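PDB 6UXC: CT253 from Chlamydia trachomatis serovar L2, which is of unknown function but is probably a membrane-anchored lipoprotein, and binds a sodium ion at the end of one helix. Local coordinates for residues E47-S50 with R51-S55; H64-S67 with A68-A72. One frame throughout, in Å; residues are numbered along the deposited sequence.

How the interactions relate
Both contacts are local ones between residues three or four apart, yet they illustrate how the place of a helical turn in the fold sets its chemistry. Interaction 1 runs along the last turns of helix 41-55 and is partly buried: I49 and L53 pack on strand 19-28, the salt-bridged E48 and R52 lie against helix 165-184, and the C-terminal carbonyls bind sodium. Interaction 2, about 19 Å away between centres, is a surface contact at the beginning of short helix 68-72, where a serine hydroxyl caps one backbone NH and charged pairs are absent. Strand 59-61 separates the two along the chain, and both lean on strand 19-28.

Interaction 1: residues E47-S50 with R51-S55; sequences EEIS and RRLHS. With NA (sodium ion), chain C.
The pairs E47 with R51 and E48 with R52 are textbook i to i+4 salt bridges, set on successive positions of helix 41-55. R51 approaches side-on: NE lies 2.9 Å from E47 OE1, and NH2 of the same guanidinium reaches that oxygen from the same face of the carboxylate. Two donors thus grip one acceptor, which lies at the guanidinium edge with the two planes turned 47° apart. CG of E47 lies anti to its backbone N (chi1 179°) and the chain stays extended, side by side with R51; its other oxygen, OE2, forms a salt bridge with R157.

R52 works differently. Its NH1 is 2.8 Å from E48 OE1, on the anti lone pair, and also donates to the carbonyl E48 O from above that group's plane. E48 folds back at chi2 (-67°) to bring OE1 there, while W156 holds OE2. E48 O takes the backbone N of R52 as well, from the opposite face.

On the buried side I49 CG2 and L53 CD1 lie 4.0 Å apart, their side chains parallel, and both residues pack on M23 of strand 19-28.

Backbone bonds from R51, L53 and H54 complete the turns. Two carbonyl oxygens at the helix end bind the sodium ion, which S56 O, L59 O and two waters also hold: L53 O and H54 O each stand 2.5 Å from the metal, the second meeting it well off its C=O direction.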
# COMPACT_ATOMS: atom_id res chain seq x y z
N GLU A 47 1.19 -7.53 -0.88
CA GLU A 47 1.87 -8.26 -1.94
C GLU A 47 1.78 -7.51 -3.26
O GLU A 47 2.77 -7.42 -4.00
CB GLU A 47 1.26 -9.65 -2.10
CG GLU A 47 1.96 -10.39 -3.24
CD GLU A 47 1.58 -11.84 -3.33
OE1 GLU A 47 1.43 -12.34 -4.46
OE2 GLU A 47 1.42 -12.47 -2.27
N GLU A 48 0.60 -6.98 -3.58
CA GLU A 48 0.42 -6.36 -4.89
C GLU A 48 1.21 -5.05 -4.99
O GLU A 48 1.76 -4.75 -6.06
CB GLU A 48 -1.07 -6.12 -5.15
CG GLU A 48 -1.88 -7.41 -5.37
CD GLU A 48 -1.51 -8.14 -6.66
OE1 GLU A 48 -1.03 -7.48 -7.62
OE2 GLU A 48 -1.70 -9.37 -6.74
N ILE A 49 1.28 -4.28 -3.91
CA ILE A 49 2.11 -3.08 -3.94
C ILE A 49 3.57 -3.47 -3.96
O ILE A 49 4.37 -2.90 -4.71
CB ILE A 49 1.77 -2.15 -2.77
CG1 ILE A 49 0.34 -1.65 -2.91
CG2 ILE A 49 2.75 -1.00 -2.74
CD1 ILE A 49 -0.24 -1.11 -1.60
N SER A 50 3.94 -4.46 -3.16
CA SER A 50 5.34 -4.90 -3.15
C SER A 50 5.77 -5.39 -4.53
O SER A 50 6.85 -5.04 -5.01
CB SER A 50 5.55 -5.98 -2.08
OG SER A 50 6.90 -6.51 -2.14
N ARG A 51 4.93 -6.19 -5.19
CA ARG A 51 5.30 -6.67 -6.51
C ARG A 51 5.54 -5.51 -7.48
O ARG A 51 6.43 -5.56 -8.33
CB ARG A 51 4.23 -7.60 -7.08
CG ARG A 51 4.25 -9.00 -6.50
CD ARG A 51 3.10 -9.84 -7.06
NE ARG A 51 3.07 -11.17 -6.48
CZ ARG A 51 3.76 -12.21 -6.96
NH1 ARG A 51 4.53 -12.08 -8.02
NH2 ARG A 51 3.65 -13.39 -6.38
N ARG A 52 4.73 -4.46 -7.37
CA ARG A 52 4.87 -3.33 -8.28
C ARG A 52 6.06 -2.44 -7.95
O ARG A 52 6.64 -1.83 -8.86
CB ARG A 52 3.57 -2.53 -8.27
CG ARG A 52 2.45 -3.23 -9.05
CD ARG A 52 1.12 -2.50 -8.89
NE ARG A 52 0.07 -3.07 -9.73
CZ ARG A 52 -0.60 -4.18 -9.44
NH1 ARG A 52 -0.34 -4.86 -8.32
NH2 ARG A 52 -1.52 -4.63 -10.29
N LEU A 53 6.41 -2.31 -6.67
CA LEU A 53 7.62 -1.56 -6.33
C LEU A 53 8.83 -2.35 -6.79
O LEU A 53 9.82 -1.76 -7.27
CB LEU A 53 7.67 -1.30 -4.83
CG LEU A 53 6.57 -0.43 -4.24
CD1 LEU A 53 6.70 -0.41 -2.71
CD2 LEU A 53 6.67 0.97 -4.77
N HIS A 54 8.76 -3.68 -6.67
CA HIS A 54 9.82 -4.55 -7.19
C HIS A 54 9.96 -4.40 -8.70
O HIS A 54 11.06 -4.17 -9.22
CB HIS A 54 9.51 -6.00 -6.79
CG HIS A 54 10.49 -7.00 -7.28
ND1 HIS A 54 10.15 -8.31 -7.53
CD2 HIS A 54 11.80 -6.89 -7.59
CE1 HIS A 54 11.21 -8.96 -7.97
NE2 HIS A 54 12.22 -8.12 -8.03
N SER A 55 8.84 -4.48 -9.43
CA SER A 55 8.89 -4.37 -10.88
C SER A 55 9.34 -2.98 -11.33
O SER A 55 9.92 -2.84 -12.42
CB SER A 55 7.53 -4.69 -11.48
OG SER A 55 7.16 -6.02 -11.17
NA NA C . 12.02 -2.06 -8.34
O HOH W 1 13.32 -3.59 -6.68
O HOH W 2 14.19 -2.98 -9.29

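Interaction 2: residues H64-S67 with A68-A72; sequences HHAS and AGVAA
The carbonyl oxygen S67 O receives the backbone N of A71 at 3.0 Å in a nearly straight bond (170° at the hydrogen), the first regular i to i+4 bond of helix 68-72. S67 is the N-cap of this short helix, and its side chain does the capping: OG accepts from the backbone N of V70, three residues on, at 3.2 Å. The hydroxyl can reach that NH because chi1 of 71° places OG between the backbone N and the carbonyl carbon of its own residue, folded over the opening turn. The cap thus supplies V70 N, which precedes the first regular helix bond and has no preceding turn to draw on, with a side-chain acceptor. The backbone N of S67 is itself held by Q88 OE1, which ties the cap to a neighbouring loop.

The apolar part of the contact centres on V70, the buried residue here. Its two methyl groups have separate neighbours: CG1, anti to the backbone N (chi1 164°), meets A66 CB at 4.0 Å, whereas CG2 comes against the cap oxygen S67 OG. A66 and V70 both touch Q88 as well, and A71, on the next position, packs against L24, which brings this turn against strand 19-28.

Before the cap, the chain from strand 59-61 is braced by a side-chain to backbone bond. Both ring nitrogens of H64 are engaged, which sets the rotation of the imidazole. NE2 is hydrogen-bonded to M23 O on strand 19-28, and ND1 accepts from the backbone N of A66, which lies in the ring plane 3.1 Å from H64 ND1.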
# COMPACT_ATOMS: atom_id res chain seq x y z
N HIS A 64 13.53 -6.02 4.53
CA HIS A 64 13.82 -5.66 5.91
C HIS A 64 13.06 -6.59 6.85
O HIS A 64 12.22 -7.41 6.42
CB HIS A 64 13.44 -4.21 6.20
CG HIS A 64 11.98 -3.98 6.08
ND1 HIS A 64 11.10 -4.16 7.13
CD2 HIS A 64 11.23 -3.60 5.02
CE1 HIS A 64 9.87 -3.92 6.72
NE2 HIS A 64 9.93 -3.57 5.44
N HIS A 65 13.36 -6.47 8.15
CA HIS A 65 12.77 -7.27 9.21
C HIS A 65 12.26 -6.37 10.34
O HIS A 65 12.32 -6.72 11.53
CB HIS A 65 13.77 -8.29 9.74
CG HIS A 65 14.35 -9.13 8.65
ND1 HIS A 65 15.34 -8.65 7.81
CD2 HIS A 65 14.02 -10.35 8.18
CE1 HIS A 65 15.64 -9.57 6.92
NE2 HIS A 65 14.85 -10.61 7.11
N ALA A 66 11.70 -5.21 9.99
CA ALA A 66 11.23 -4.28 11.02
C ALA A 66 10.19 -4.90 11.94
O ALA A 66 9.27 -5.61 11.51
CB ALA A 66 10.64 -3.03 10.34
N SER A 67 10.33 -4.62 13.23
CA SER A 67 9.37 -5.11 14.23
C SER A 67 8.01 -4.43 14.05
O SER A 67 7.87 -3.40 13.38
CB SER A 67 9.89 -4.82 15.63
OG SER A 67 9.83 -3.44 15.87
N ALA A 68 6.99 -5.01 14.72
CA ALA A 68 5.64 -4.46 14.66
C ALA A 68 5.62 -3.01 15.10
O ALA A 68 4.99 -2.17 14.44
CB ALA A 68 4.71 -5.30 15.53
N GLY A 69 6.34 -2.69 16.17
CA GLY A 69 6.27 -1.36 16.73
C GLY A 69 7.06 -0.38 15.90
O GLY A 69 6.70 0.80 15.81
N VAL A 70 8.11 -0.85 15.24
CA VAL A 70 8.88 0.03 14.38
C VAL A 70 8.09 0.37 13.12
O VAL A 70 8.13 1.50 12.65
CB VAL A 70 10.24 -0.60 14.05
CG1 VAL A 70 10.92 0.09 12.86
CG2 VAL A 70 11.15 -0.54 15.29
N ALA A 71 7.40 -0.61 12.54
CA ALA A 71 6.56 -0.28 11.40
C ALA A 71 5.39 0.59 11.82
O ALA A 71 5.01 1.55 11.12
CB ALA A 71 6.05 -1.57 10.74
N ALA A 72 4.79 0.28 12.97
CA ALA A 72 3.55 0.95 13.34
C ALA A 72 3.75 2.45 13.49
O ALA A 72 2.82 3.23 13.23
CB ALA A 72 3.02 0.34 14.63